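Local coordinates for protein N-acetylgalactosaminyltransferase 7 (Homo sapiens, PDB 6IWR) that is a glycosyltransferase of the GT-A fold class that also carries a ricin-type beta-trefoil lectin domain, at residues H63-R68 with K138-D143; F155-W160 with S189-L194; I185-N190 with F212-R217; A252-P257 with L371-S376. All blocks are in the same frame, centred on the assembly; numbering follows the deposited sequence.

Contact 1: residues H63-R68 with K138-D143; sequences HDPVLR and KYWHYD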
loop_
_atom_site.group_PDB
_atom_site.type_symbol
_atom_site.label_atom_id
_atom_site.label_comp_id
_atom_site.label_asym_id
_atom_site.label_seq_id
_atom_site.Cartn_x
_atom_site.Cartn_y
_atom_site.Cartn_z
ATOM N N HIS A 63 26.043 -9.894 42.789
ATOM C CA HIS A 63 26.997 -10.704 42.043
ATOM C C HIS A 63 26.354 -11.294 40.797
ATOM O O HIS A 63 25.225 -11.792 40.844
ATOM C CB HIS A 63 27.533 -11.846 42.902
ATOM C CG HIS A 63 27.991 -11.413 44.256
ATOM N ND1 HIS A 63 29.308 -11.114 44.530
ATOM C CD2 HIS A 63 27.312 -11.224 45.411
ATOM C CE1 HIS A 63 29.420 -10.757 45.797
ATOM N NE2 HIS A 63 28.224 -10.819 46.355
ATOM N N ASP A 64 27.093 -11.273 39.696
ATOM C CA ASP A 64 26.572 -11.805 38.452
ATOM C C ASP A 64 26.170 -13.260 38.631
ATOM O O ASP A 64 26.700 -13.949 39.499
ATOM C CB ASP A 64 27.612 -11.690 37.345
ATOM C CG ASP A 64 27.847 -10.265 36.946
ATOM O OD1 ASP A 64 26.869 -9.481 37.042
ATOM O OD2 ASP A 64 28.990 -9.921 36.580
ATOM N N PRO A 65 25.233 -13.752 37.826
ATOM C CA PRO A 65 24.824 -15.152 37.950
ATOM C C PRO A 65 25.900 -16.081 37.418
ATOM O O PRO A 65 26.921 -15.663 36.879
ATOM C CB PRO A 65 23.538 -15.225 37.116
ATOM C CG PRO A 65 23.689 -14.134 36.122
ATOM C CD PRO A 65 24.409 -13.031 36.836
ATOM N N VAL A 66 25.646 -17.372 37.590
ATOM C CA VAL A 66 26.599 -18.433 37.302
ATOM C C VAL A 66 25.884 -19.477 36.472
ATOM O O VAL A 66 24.754 -19.863 36.794
ATOM C CB VAL A 66 27.165 -19.065 38.589
ATOM C CG1 VAL A 66 28.003 -20.278 38.263
ATOM C CG2 VAL A 66 27.975 -18.053 39.376
ATOM N N LEU A 67 26.535 -19.930 35.409
ATOM C CA LEU A 67 25.954 -20.908 34.498
ATOM C C LEU A 67 26.393 -22.297 34.929
ATOM O O LEU A 67 27.590 -22.578 34.991
ATOM C CB LEU A 67 26.396 -20.643 33.062
ATOM C CG LEU A 67 25.398 -21.013 31.953
ATOM C CD1 LEU A 67 26.099 -21.589 30.719
ATOM C CD2 LEU A 67 24.321 -21.963 32.468
ATOM N N ARG A 68 25.430 -23.163 35.221
ATOM C CA ARG A 68 25.688 -24.488 35.776
ATOM C C ARG A 68 25.105 -25.523 34.826
ATOM O O ARG A 68 24.023 -26.079 35.093
ATOM C CB ARG A 68 25.086 -24.635 37.169
ATOM C CG ARG A 68 25.455 -23.514 38.085
ATOM C CD ARG A 68 25.839 -24.041 39.442
ATOM N NE ARG A 68 25.359 -23.151 40.488
ATOM C CZ ARG A 68 26.117 -22.292 41.167
ATOM N NH1 ARG A 68 27.433 -22.212 40.926
ATOM N NH2 ARG A 68 25.545 -21.523 42.104
ATOM N N LYS A 138 18.127 -21.759 30.656
ATOM C CA LYS A 138 17.526 -22.388 31.820
ATOM C C LYS A 138 18.543 -22.890 32.828
ATOM O O LYS A 138 18.151 -23.593 33.764
ATOM C CB LYS A 138 16.656 -23.563 31.402
ATOM C CG LYS A 138 16.006 -23.420 30.052
ATOM C CD LYS A 138 14.829 -24.381 29.996
ATOM C CE LYS A 138 14.407 -24.770 28.606
ATOM N NZ LYS A 138 13.195 -25.618 28.750
ATOM N N TYR A 139 19.830 -22.581 32.672
ATOM C CA TYR A 139 20.820 -23.100 33.605
ATOM C C TYR A 139 21.602 -21.996 34.285
ATOM O O TYR A 139 22.680 -22.251 34.827
ATOM C CB TYR A 139 21.754 -24.093 32.907
ATOM C CG TYR A 139 20.998 -25.293 32.406
ATOM C CD1 TYR A 139 20.419 -26.213 33.289
ATOM C CD2 TYR A 139 20.813 -25.485 31.053
ATOM C CE1 TYR A 139 19.686 -27.307 32.818
ATOM C CE2 TYR A 139 20.105 -26.558 30.577
ATOM C CZ TYR A 139 19.539 -27.462 31.450
ATOM O OH TYR A 139 18.838 -28.511 30.912
ATOM N N TRP A 140 21.064 -20.775 34.288
ATOM C CA TRP A 140 21.659 -19.658 35.010
ATOM C C TRP A 140 21.152 -19.636 36.449
ATOM O O TRP A 140 19.958 -19.818 36.698
ATOM C CB TRP A 140 21.331 -18.333 34.320
ATOM C CG TRP A 140 22.100 -18.094 33.061
ATOM C CD1 TRP A 140 21.647 -18.249 31.783
ATOM C CD2 TRP A 140 23.459 -17.655 32.956
ATOM N NE1 TRP A 140 22.642 -17.939 30.892
ATOM C CE2 TRP A 140 23.763 -17.569 31.586
ATOM C CE3 TRP A 140 24.444 -17.317 33.891
ATOM C CZ2 TRP A 140 25.005 -17.157 31.122
ATOM C CZ3 TRP A 140 25.690 -16.909 33.429
ATOM C CH2 TRP A 140 25.958 -16.829 32.055
ATOM N N HIS A 141 22.053 -19.391 37.392
ATOM C CA HIS A 141 21.695 -19.322 38.800
ATOM C C HIS A 141 21.912 -17.908 39.328
ATOM O O HIS A 141 23.042 -17.407 39.337
ATOM C CB HIS A 141 22.483 -20.365 39.587
ATOM C CG HIS A 141 22.007 -21.757 39.328
ATOM N ND1 HIS A 141 21.075 -22.384 40.126
ATOM C CD2 HIS A 141 22.263 -22.611 38.309
ATOM C CE1 HIS A 141 20.813 -23.582 39.633
ATOM N NE2 HIS A 141 21.517 -23.742 38.529
ATOM N N TYR A 142 20.824 -17.280 39.774
ATOM C CA TYR A 142 20.775 -15.866 40.116
ATOM C C TYR A 142 20.600 -15.677 41.618
ATOM O O TYR A 142 19.866 -16.424 42.276
ATOM C CB TYR A 142 19.619 -15.142 39.393
ATOM C CG TYR A 142 19.581 -15.254 37.881
ATOM C CD1 TYR A 142 18.979 -16.342 37.248
ATOM C CD2 TYR A 142 20.119 -14.247 37.078
ATOM C CE1 TYR A 142 18.937 -16.428 35.853
ATOM C CE2 TYR A 142 20.074 -14.321 35.678
ATOM C CZ TYR A 142 19.486 -15.411 35.080
ATOM O OH TYR A 142 19.449 -15.479 33.701
ATOM N N ASP A 143 21.211 -14.623 42.134
ATOM C CA ASP A 143 21.376 -14.406 43.559
ATOM C C ASP A 143 20.133 -14.222 44.420
ATOM O O ASP A 143 20.231 -14.437 45.606
ATOM C CB ASP A 143 22.369 -13.285 43.835
ATOM C CG ASP A 143 23.691 -13.788 44.343
ATOM O OD1 ASP A 143 23.872 -15.003 44.440
ATOM O OD2 ASP A 143 24.554 -12.957 44.641
HETATM O O HOH W 1 26.162 -15.249 42.048
#
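Leu-67 lies across one face of the Trp-140 indole: its CB stands 3.8 Å from the centroid of the six-membered ring, 11° off the normal, a CH-pi contact, while its CG sits above the middle of the fused rings. With chi1 at -74°, CG of Trp-140 is beside its own backbone N, which lays the indole along the facing strand, where the carbonyl of Pro-65 meets the ring edge. Pro-65 then spans two aromatic rings, its CB 3.9 Å from Trp-140 CE3 and 3.6 Å from Tyr-142 CD2. Leu-67 and Trp-140 belong to a two-stranded antiparallel ladder of strands 66-67 and 140-141, with Pro-65 and Tyr-142 just beyond its end, a compact case of how successive pairs send their side chains to opposite faces. Leu-67 and Trp-140 form the non-hydrogen-bonded pair; Val-66 and His-141 form the hydrogen-bonded one, with Val-66 N 3.1 Å from His-141 O and His-141 N 2.8 Å from Val-66 O. On the face of Val-66 and His-141, Arg-68 crosses the imidazole at nearly a right angle with its NE above the ring, but the guanidinium and ring planes are 39° apart. His-141 NE2 is hydrogen-bonded to the carbonyl of Ile-71, which helps fix the ring's rotation. Asp-143 OD2 lies at the edge of the His-63 imidazole, 3.3 Å from CD2, and a water donates to Asp-64 O and, weakly, to Asp-143 OD1.

Contact 2: residues F155-W160 with S189-L194; sequences FHNEGW and SNKEHL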
loop_
_atom_site.group_PDB
_atom_site.type_symbol
_atom_site.label_atom_id
_atom_site.label_comp_id
_atom_site.label_asym_id
_atom_site.label_seq_id
_atom_site.Cartn_x
_atom_site.Cartn_y
_atom_site.Cartn_z
ATOM N N PHE A 155 -1.120 3.078 27.989
ATOM C CA PHE A 155 -2.050 2.611 26.981
ATOM C C PHE A 155 -2.927 3.756 26.501
ATOM O O PHE A 155 -3.119 4.764 27.192
ATOM C CB PHE A 155 -2.901 1.439 27.493
ATOM C CG PHE A 155 -3.933 1.823 28.503
ATOM C CD1 PHE A 155 -5.210 2.200 28.102
ATOM C CD2 PHE A 155 -3.639 1.773 29.854
ATOM C CE1 PHE A 155 -6.177 2.540 29.025
ATOM C CE2 PHE A 155 -4.605 2.119 30.797
ATOM C CZ PHE A 155 -5.875 2.517 30.378
ATOM N N HIS A 156 -3.423 3.592 25.273
ATOM C CA HIS A 156 -4.407 4.501 24.688
ATOM C C HIS A 156 -5.369 3.647 23.874
ATOM O O HIS A 156 -4.971 3.066 22.861
ATOM C CB HIS A 156 -3.733 5.575 23.823
ATOM C CG HIS A 156 -4.694 6.427 23.045
ATOM N ND1 HIS A 156 -5.315 7.538 23.583
ATOM C CD2 HIS A 156 -5.143 6.325 21.772
ATOM C CE1 HIS A 156 -6.114 8.073 22.678
ATOM N NE2 HIS A 156 -6.025 7.359 21.570
ATOM N N ASN A 157 -6.616 3.551 24.323
ATOM C CA ASN A 157 -7.686 2.908 23.562
ATOM C C ASN A 157 -7.406 1.441 23.266
ATOM O O ASN A 157 -8.003 0.867 22.350
ATOM C CB ASN A 157 -7.966 3.666 22.266
ATOM C CG ASN A 157 -8.842 4.881 22.494
ATOM O OD1 ASN A 157 -9.345 5.107 23.608
ATOM N ND2 ASN A 157 -9.046 5.666 21.442
ATOM N N GLU A 158 -6.541 0.815 24.059
ATOM C CA GLU A 158 -6.196 -0.584 23.853
ATOM C C GLU A 158 -7.420 -1.486 23.993
ATOM O O GLU A 158 -8.354 -1.202 24.751
ATOM C CB GLU A 158 -5.121 -1.000 24.853
ATOM C CG GLU A 158 -4.515 -2.360 24.595
ATOM C CD GLU A 158 -3.575 -2.371 23.386
ATOM O OE1 GLU A 158 -3.074 -1.287 22.986
ATOM O OE2 GLU A 158 -3.344 -3.475 22.836
ATOM N N GLY A 159 -7.413 -2.578 23.234
ATOM C CA GLY A 159 -8.450 -3.581 23.398
ATOM C C GLY A 159 -8.368 -4.235 24.768
ATOM O O GLY A 159 -7.284 -4.486 25.299
ATOM N N TRP A 160 -9.534 -4.528 25.340
ATOM C CA TRP A 160 -9.577 -5.024 26.710
ATOM C C TRP A 160 -8.729 -6.284 26.894
ATOM O O TRP A 160 -7.946 -6.397 27.843
ATOM C CB TRP A 160 -11.026 -5.293 27.098
ATOM C CG TRP A 160 -11.173 -6.002 28.383
ATOM C CD1 TRP A 160 -11.159 -7.347 28.581
ATOM C CD2 TRP A 160 -11.353 -5.397 29.672
ATOM N NE1 TRP A 160 -11.320 -7.617 29.923
ATOM C CE2 TRP A 160 -11.436 -6.433 30.610
ATOM C CE3 TRP A 160 -11.447 -4.077 30.118
ATOM C CZ2 TRP A 160 -11.603 -6.191 31.974
ATOM C CZ3 TRP A 160 -11.625 -3.842 31.471
ATOM C CH2 TRP A 160 -11.704 -4.890 32.377
ATOM N N SER A 189 -7.699 7.919 26.878
ATOM C CA SER A 189 -8.536 7.053 26.053
ATOM C C SER A 189 -9.987 7.537 26.046
ATOM O O SER A 189 -10.457 8.186 26.983
ATOM C CB SER A 189 -8.477 5.611 26.572
ATOM O OG SER A 189 -7.152 5.118 26.686
ATOM N N ASN A 190 -10.718 7.193 24.986
ATOM C CA ASN A 190 -12.150 7.454 24.973
ATOM C C ASN A 190 -13.013 6.202 25.047
ATOM O O ASN A 190 -14.199 6.320 25.352
ATOM C CB ASN A 190 -12.554 8.241 23.719
ATOM C CG ASN A 190 -11.662 7.953 22.555
ATOM O OD1 ASN A 190 -10.541 8.461 22.493
ATOM N ND2 ASN A 190 -12.125 7.116 21.632
ATOM N N LYS A 191 -12.465 5.019 24.789
ATOM C CA LYS A 191 -13.295 3.824 24.724
ATOM C C LYS A 191 -13.772 3.427 26.117
ATOM O O LYS A 191 -12.997 3.374 27.078
ATOM C CB LYS A 191 -12.540 2.676 24.045
ATOM C CG LYS A 191 -11.747 3.141 22.838
ATOM C CD LYS A 191 -11.707 2.162 21.674
ATOM C CE LYS A 191 -11.958 2.957 20.400
ATOM N NZ LYS A 191 -11.847 2.238 19.108
ATOM N N GLU A 192 -15.072 3.129 26.208
ATOM C CA GLU A 192 -15.762 2.989 27.484
ATOM C C GLU A 192 -15.315 1.779 28.286
ATOM O O GLU A 192 -15.345 1.817 29.522
ATOM C CB GLU A 192 -17.256 2.900 27.244
ATOM C CG GLU A 192 -18.067 3.469 28.374
ATOM C CD GLU A 192 -19.362 2.729 28.524
ATOM O OE1 GLU A 192 -19.760 2.050 27.548
ATOM O OE2 GLU A 192 -19.968 2.811 29.614
ATOM N N HIS A 193 -14.875 0.713 27.646
ATOM C CA HIS A 193 -14.432 -0.448 28.399
ATOM C C HIS A 193 -13.231 -0.123 29.266
ATOM O O HIS A 193 -12.971 -0.774 30.253
ATOM C CB HIS A 193 -14.157 -1.642 27.493
ATOM C CG HIS A 193 -13.089 -1.412 26.478
ATOM N ND1 HIS A 193 -11.793 -1.813 26.667
ATOM C CD2 HIS A 193 -13.132 -0.852 25.252
ATOM C CE1 HIS A 193 -11.075 -1.498 25.610
ATOM N NE2 HIS A 193 -11.866 -0.916 24.735
ATOM N N LEU A 194 -12.527 0.934 28.915
ATOM C CA LEU A 194 -11.300 1.278 29.593
ATOM C C LEU A 194 -11.480 2.097 30.843
ATOM O O LEU A 194 -10.526 2.386 31.511
ATOM C CB LEU A 194 -10.350 1.982 28.644
ATOM C CG LEU A 194 -9.830 1.098 27.531
ATOM C CD1 LEU A 194 -9.476 1.898 26.305
ATOM C CD2 LEU A 194 -8.626 0.350 28.024
#
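Asn-157 OD1 is gripped by two successive backbone N-H groups: Asn-190 N, at 2.9 Å, comes in the carbonyl plane on a lone pair, and Lys-191 N adds a weak bond at 3.3 Å. The ND2 of the same amide reaches Asn-190 OD1 in another weak bond, the two amide planes standing 89° apart. Chi1 of -81° swings the Asn-157 amide beside its own backbone N, from where it can reach the backbone of Asn-190 and Lys-191. The backbone joins in, since Asn-157 N donates to Ser-189 OG at 2.9 Å. Lys-191 crosses Asn-157 at about a right angle, its CG 3.4 Å from Asn-157 CG, while its NZ forms a salt bridge with Glu-112. Leu-194 CD2 makes an apolar contact with Phe-155 CE1 at 3.4 Å. Trp-160 and His-193 slide past each other in opposite directions, Trp-160 CB 3.6 Å from His-193 ND1. Gly-159 is the N-cap of helix 160-173. Glu-158, hydrogen-bonded to Thr-162 OG1, has its side chain about 8 Å from the bound manganese ion. In the Rossmann-like sheet of GT-A enzymes the loops leaving the C-terminal ends of the parallel strands line the active site; here those after 149-155 and 179-186 are tied together through Asn-157.

Contact 3: residues I185-N190 with F212-R217; sequences IDDFSN and FRNERR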
loop_
_atom_site.group_PDB
_atom_site.type_symbol
_atom_site.label_atom_id
_atom_site.label_comp_id
_atom_site.label_asym_id
_atom_site.label_seq_id
_atom_site.Cartn_x
_atom_site.Cartn_y
_atom_site.Cartn_z
ATOM N N ILE A 185 -0.929 3.581 32.823
ATOM C CA ILE A 185 -1.062 5.005 32.534
ATOM C C ILE A 185 -2.005 5.151 31.352
ATOM O O ILE A 185 -1.650 4.836 30.207
ATOM C CB ILE A 185 0.284 5.676 32.233
ATOM C CG1 ILE A 185 1.243 5.529 33.401
ATOM C CG2 ILE A 185 0.052 7.151 31.931
ATOM C CD1 ILE A 185 0.905 6.400 34.557
ATOM N N ASP A 186 -3.201 5.652 31.632
ATOM C CA ASP A 186 -4.204 5.924 30.610
ATOM C C ASP A 186 -3.887 7.257 29.962
ATOM O O ASP A 186 -4.032 8.304 30.602
ATOM C CB ASP A 186 -5.585 5.972 31.247
ATOM C CG ASP A 186 -6.674 6.114 30.233
ATOM O OD1 ASP A 186 -6.380 6.535 29.088
ATOM O OD2 ASP A 186 -7.822 5.777 30.586
ATOM N N ASP A 187 -3.463 7.241 28.704
ATOM C CA ASP A 187 -3.184 8.502 28.011
ATOM C C ASP A 187 -4.421 8.999 27.262
ATOM O O ASP A 187 -4.435 9.134 26.036
ATOM C CB ASP A 187 -2.007 8.353 27.064
ATOM C CG ASP A 187 -1.415 9.687 26.683
ATOM O OD1 ASP A 187 -1.485 10.614 27.524
ATOM O OD2 ASP A 187 -0.905 9.807 25.545
ATOM N N PHE A 188 -5.481 9.257 28.033
ATOM C CA PHE A 188 -6.632 10.015 27.546
ATOM C C PHE A 188 -7.488 9.200 26.571
ATOM O O PHE A 188 -7.958 9.724 25.565
ATOM C CB PHE A 188 -6.178 11.326 26.893
ATOM C CG PHE A 188 -7.201 12.404 26.945
ATOM C CD1 PHE A 188 -7.784 12.750 28.151
ATOM C CD2 PHE A 188 -7.585 13.076 25.800
ATOM C CE1 PHE A 188 -8.745 13.747 28.214
ATOM C CE2 PHE A 188 -8.543 14.082 25.851
ATOM C CZ PHE A 188 -9.120 14.416 27.057
ATOM N N SER A 189 -7.699 7.919 26.878
ATOM C CA SER A 189 -8.536 7.053 26.053
ATOM C C SER A 189 -9.987 7.537 26.046
ATOM O O SER A 189 -10.457 8.186 26.983
ATOM C CB SER A 189 -8.477 5.611 26.572
ATOM O OG SER A 189 -7.152 5.118 26.686
ATOM N N ASN A 190 -10.718 7.193 24.986
ATOM C CA ASN A 190 -12.150 7.454 24.973
ATOM C C ASN A 190 -13.013 6.202 25.047
ATOM O O ASN A 190 -14.199 6.320 25.352
ATOM C CB ASN A 190 -12.554 8.241 23.719
ATOM C CG ASN A 190 -11.662 7.953 22.555
ATOM O OD1 ASN A 190 -10.541 8.461 22.493
ATOM N ND2 ASN A 190 -12.125 7.116 21.632
ATOM N N PHE A 212 -3.704 5.349 36.454
ATOM C CA PHE A 212 -3.755 6.794 36.597
ATOM C C PHE A 212 -4.125 7.369 35.247
ATOM O O PHE A 212 -3.544 6.982 34.228
ATOM C CB PHE A 212 -2.425 7.382 37.083
ATOM C CG PHE A 212 -2.002 6.891 38.446
ATOM C CD1 PHE A 212 -2.807 7.086 39.551
ATOM C CD2 PHE A 212 -0.785 6.244 38.617
ATOM C CE1 PHE A 212 -2.417 6.638 40.796
ATOM C CE2 PHE A 212 -0.384 5.787 39.871
ATOM C CZ PHE A 212 -1.204 5.991 40.966
ATOM N N ARG A 213 -5.112 8.262 35.244
ATOM C CA ARG A 213 -5.597 8.929 34.045
ATOM C C ARG A 213 -4.853 10.232 33.803
ATOM O O ARG A 213 -4.557 10.983 34.736
ATOM C CB ARG A 213 -7.081 9.231 34.167
ATOM C CG ARG A 213 -7.962 8.217 33.552
ATOM C CD ARG A 213 -7.931 6.917 34.321
ATOM N NE ARG A 213 -8.540 5.849 33.523
ATOM C CZ ARG A 213 -9.234 4.853 34.047
ATOM N NH1 ARG A 213 -9.414 4.795 35.362
ATOM N NH2 ARG A 213 -9.767 3.939 33.268
ATOM N N ASN A 214 -4.583 10.507 32.531
ATOM C CA ASN A 214 -4.027 11.774 32.086
ATOM C C ASN A 214 -5.157 12.706 31.685
ATOM O O ASN A 214 -6.143 12.269 31.092
ATOM C CB ASN A 214 -3.078 11.565 30.904
ATOM C CG ASN A 214 -1.771 10.957 31.323
ATOM O OD1 ASN A 214 -1.425 10.972 32.498
ATOM N ND2 ASN A 214 -1.027 10.429 30.363
ATOM N N GLU A 215 -5.008 13.996 32.007
ATOM C CA GLU A 215 -6.082 14.950 31.745
ATOM C C GLU A 215 -6.137 15.337 30.272
ATOM O O GLU A 215 -7.200 15.703 29.763
ATOM C CB GLU A 215 -5.907 16.181 32.630
ATOM C CG GLU A 215 -6.014 15.891 34.122
ATOM C CD GLU A 215 -5.240 16.893 34.967
ATOM O OE1 GLU A 215 -4.438 17.667 34.385
ATOM O OE2 GLU A 215 -5.429 16.903 36.209
ATOM N N ARG A 216 -5.008 15.267 29.574
ATOM C CA ARG A 216 -4.942 15.510 28.141
ATOM C C ARG A 216 -4.097 14.420 27.509
ATOM O O ARG A 216 -3.303 13.759 28.181
ATOM C CB ARG A 216 -4.353 16.905 27.802
ATOM C CG ARG A 216 -3.224 17.413 28.719
ATOM C CD ARG A 216 -1.860 17.539 28.002
ATOM N NE ARG A 216 -1.673 18.789 27.262
ATOM C CZ ARG A 216 -0.779 18.989 26.283
ATOM N NH1 ARG A 216 0.049 18.021 25.881
ATOM N NH2 ARG A 216 -0.724 20.178 25.688
ATOM N N ARG A 217 -4.276 14.213 26.216
ATOM C CA ARG A 217 -3.433 13.238 25.539
ATOM C C ARG A 217 -2.008 13.767 25.492
ATOM O O ARG A 217 -1.679 14.607 24.656
ATOM C CB ARG A 217 -3.937 12.957 24.136
ATOM C CG ARG A 217 -3.006 12.058 23.373
ATOM C CD ARG A 217 -3.671 10.750 23.080
ATOM N NE ARG A 217 -2.711 9.718 22.700
ATOM C CZ ARG A 217 -2.724 9.068 21.541
ATOM N NH1 ARG A 217 -3.655 9.341 20.632
ATOM N NH2 ARG A 217 -1.811 8.138 21.297
#
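A beta-alpha-beta unit of the GT-A domain, made of strand 179-186, helix 197-201 and strand 209-213, brings these segments side by side as parallel neighbours, with Ile-185 facing Phe-212 and Asp-186 facing Arg-213. Asp-186 N donates to Phe-212 O at 2.9 Å and Asn-214 N to Asp-186 O at 3.0 Å. On the face of that last pair, Asp-186 OD2 accepts Arg-213 NE at 3.0 Å in a salt bridge, on its anti side and almost within the guanidinium plane, and Arg-213 NH1 has a second partner in Asp-199. The other oxygen, OD1 of Asp-186, closes an Asx motif, held by Ser-189 N on the syn side and by Ser-189 OG from above the carboxylate plane. Beyond the strands, Asp-187 is the centre of an inverse gamma turn. With CG anti to the backbone N (chi1 -161°), its carboxylate turns toward Asn-214, whose ND2 reaches OD1 at 2.9 Å, the carboxylate and amide planes 84° apart; that oxygen also takes Glu-218 N. Arg-217 NE makes a weak, longer salt bridge to Asp-187 OD2, at 3.4 Å. At the surface, CA of Arg-216 stands over the Phe-188 ring face, 4.0 Å from the centroid, while Asn-214 O sits at the ring edge.

Contact 4: residues A252-P257 with L371-S376; sequences APLVAP and LFVPCS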
loop_
_atom_site.group_PDB
_atom_site.type_symbol
_atom_site.label_atom_id
_atom_site.label_comp_id
_atom_site.label_asym_id
_atom_site.label_seq_id
_atom_site.Cartn_x
_atom_site.Cartn_y
_atom_site.Cartn_z
ATOM N N ALA A 252 14.508 -12.233 36.272
ATOM C CA ALA A 252 15.855 -12.286 36.846
ATOM C C ALA A 252 16.924 -11.903 35.828
ATOM O O ALA A 252 17.736 -11.010 36.111
ATOM C CB ALA A 252 16.102 -13.677 37.443
ATOM N N PRO A 253 16.986 -12.515 34.658
ATOM C CA PRO A 253 17.924 -12.039 33.622
ATOM C C PRO A 253 17.852 -10.533 33.379
ATOM O O PRO A 253 18.893 -9.886 33.208
ATOM C CB PRO A 253 17.498 -12.827 32.370
ATOM C CG PRO A 253 16.388 -13.771 32.814
ATOM C CD PRO A 253 15.893 -13.349 34.134
ATOM N N LEU A 254 16.644 -9.954 33.369
ATOM C CA LEU A 254 16.507 -8.544 33.017
ATOM C C LEU A 254 16.967 -7.623 34.144
ATOM O O LEU A 254 17.579 -6.578 33.893
ATOM C CB LEU A 254 15.056 -8.238 32.651
ATOM C CG LEU A 254 14.746 -6.847 32.097
ATOM C CD1 LEU A 254 15.074 -6.770 30.640
ATOM C CD2 LEU A 254 13.310 -6.535 32.300
ATOM N N VAL A 255 16.681 -7.978 35.395
ATOM C CA VAL A 255 17.063 -7.097 36.494
ATOM C C VAL A 255 18.394 -7.459 37.158
ATOM O O VAL A 255 18.899 -6.686 37.990
ATOM C CB VAL A 255 15.926 -7.066 37.525
ATOM C CG1 VAL A 255 16.254 -6.108 38.646
ATOM C CG2 VAL A 255 14.643 -6.653 36.839
ATOM N N ALA A 256 18.985 -8.590 36.833
ATOM C CA ALA A 256 20.284 -8.892 37.426
ATOM C C ALA A 256 21.324 -7.845 37.051
ATOM O O ALA A 256 21.984 -7.301 37.951
ATOM C CB ALA A 256 20.727 -10.308 37.033
ATOM N N PRO A 257 21.516 -7.497 35.785
ATOM C CA PRO A 257 22.589 -6.535 35.475
ATOM C C PRO A 257 22.403 -5.194 36.173
ATOM O O PRO A 257 23.382 -4.634 36.684
ATOM C CB PRO A 257 22.553 -6.423 33.943
ATOM C CG PRO A 257 21.447 -7.316 33.479
ATOM C CD PRO A 257 20.888 -8.094 34.599
ATOM N N LEU A 371 22.222 -2.886 27.708
ATOM C CA LEU A 371 22.424 -4.299 27.400
ATOM C C LEU A 371 21.129 -4.962 26.956
ATOM O O LEU A 371 20.073 -4.755 27.569
ATOM C CB LEU A 371 22.977 -5.037 28.599
ATOM C CG LEU A 371 24.213 -4.371 29.164
ATOM C CD1 LEU A 371 24.528 -5.001 30.500
ATOM C CD2 LEU A 371 25.359 -4.551 28.196
ATOM N N PHE A 372 21.219 -5.740 25.877
ATOM C CA PHE A 372 20.172 -6.687 25.514
ATOM C C PHE A 372 20.385 -7.974 26.290
ATOM O O PHE A 372 21.523 -8.424 26.461
ATOM C CB PHE A 372 20.188 -6.999 24.018
ATOM C CG PHE A 372 19.635 -5.904 23.154
ATOM C CD1 PHE A 372 19.380 -4.642 23.668
ATOM C CD2 PHE A 372 19.396 -6.138 21.804
ATOM C CE1 PHE A 372 18.884 -3.650 22.857
ATOM C CE2 PHE A 372 18.905 -5.148 20.989
ATOM C CZ PHE A 372 18.643 -3.908 21.516
ATOM N N VAL A 373 19.290 -8.571 26.750
ATOM C CA VAL A 373 19.349 -9.705 27.673
ATOM C C VAL A 373 18.739 -10.933 27.004
ATOM O O VAL A 373 17.522 -11.119 27.071
ATOM C CB VAL A 373 18.639 -9.367 28.999
ATOM C CG1 VAL A 373 18.749 -10.511 29.995
ATOM C CG2 VAL A 373 19.191 -8.064 29.604
ATOM N N PRO A 374 19.540 -11.797 26.361
ATOM C CA PRO A 374 18.968 -12.950 25.640
ATOM C C PRO A 374 18.061 -13.816 26.470
ATOM O O PRO A 374 17.218 -14.532 25.921
ATOM C CB PRO A 374 20.221 -13.738 25.217
ATOM C CG PRO A 374 21.223 -12.699 25.030
ATOM C CD PRO A 374 21.000 -11.751 26.189
ATOM N N CYS A 375 18.245 -13.832 27.771
ATOM C CA CYS A 375 17.434 -14.731 28.563
ATOM C C CYS A 375 16.149 -14.074 29.032
ATOM O O CYS A 375 15.336 -14.741 29.678
ATOM C CB CYS A 375 18.245 -15.281 29.748
ATOM S SG CYS A 375 19.496 -16.511 29.247
ATOM N N SER A 376 15.948 -12.792 28.737
ATOM C CA SER A 376 14.700 -12.106 29.039
ATOM C C SER A 376 14.009 -11.816 27.712
ATOM O O SER A 376 14.557 -11.112 26.861
ATOM C CB SER A 376 14.968 -10.835 29.845
ATOM O OG SER A 376 13.762 -10.224 30.314
#
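Chi1 of -177° at Val-373 sets CG1 anti to the backbone N and directs this methyl at the helix, where it lies 3.5 Å from Pro-253 CB. Ser-376 has a similar torsion (chi1 -172°), which places OG 3.3 Å from Leu-254 CB while it is hydrogen-bonded to the carbonyl of Trp-250. Between them Cys-375 adds its CB, 3.7 Å from Pro-253 CB; the proline ring is thus held against Val-373 and Cys-375 at once. A type I turn from Val-373 to Ser-376 gathers these groups at the corner of the chain. Further along, Pro-257 CB meets Leu-371 CD1 at 4.2 Å. No hydrogen bond joins the two segments, a worked case of helix-on-sheet packing by apolar side chains. The axes of helix 252-257 and strand 371-373 pass 8.7 Å apart at 154°, close to antiparallel. Leu-254 and Pro-257 also touch strand 264-274, the neighbour of strand 369-373, and Leu-254 reaches strand 236-240, placing helix 251-260 against the large mixed sheet.

The four contacts fall into two touching pairs. Contacts 2 and 3, with centres 10 Å apart, share Ser-189 and Asn-190 and continue one another through backbone bonding of Phe-155 with Ile-185 and Asp-187; both lie near the bound manganese ion, the Arg-217 side chain being about 10 Å from the metal. Contacts 1 and 4, with centres 11 Å apart, meet where Tyr-142 packs on Ala-252, Pro-253 and Ala-256 and Trp-140 on Cys-375, whose disulfide to Cys-137 ties the chain just before 138-143 to this corner. Contacts 3 and 4 reach the same mixed sheet, though their nearest atoms are about 17 Å apart; the nearest atoms of contacts 1 and 3 are about 27 Å apart.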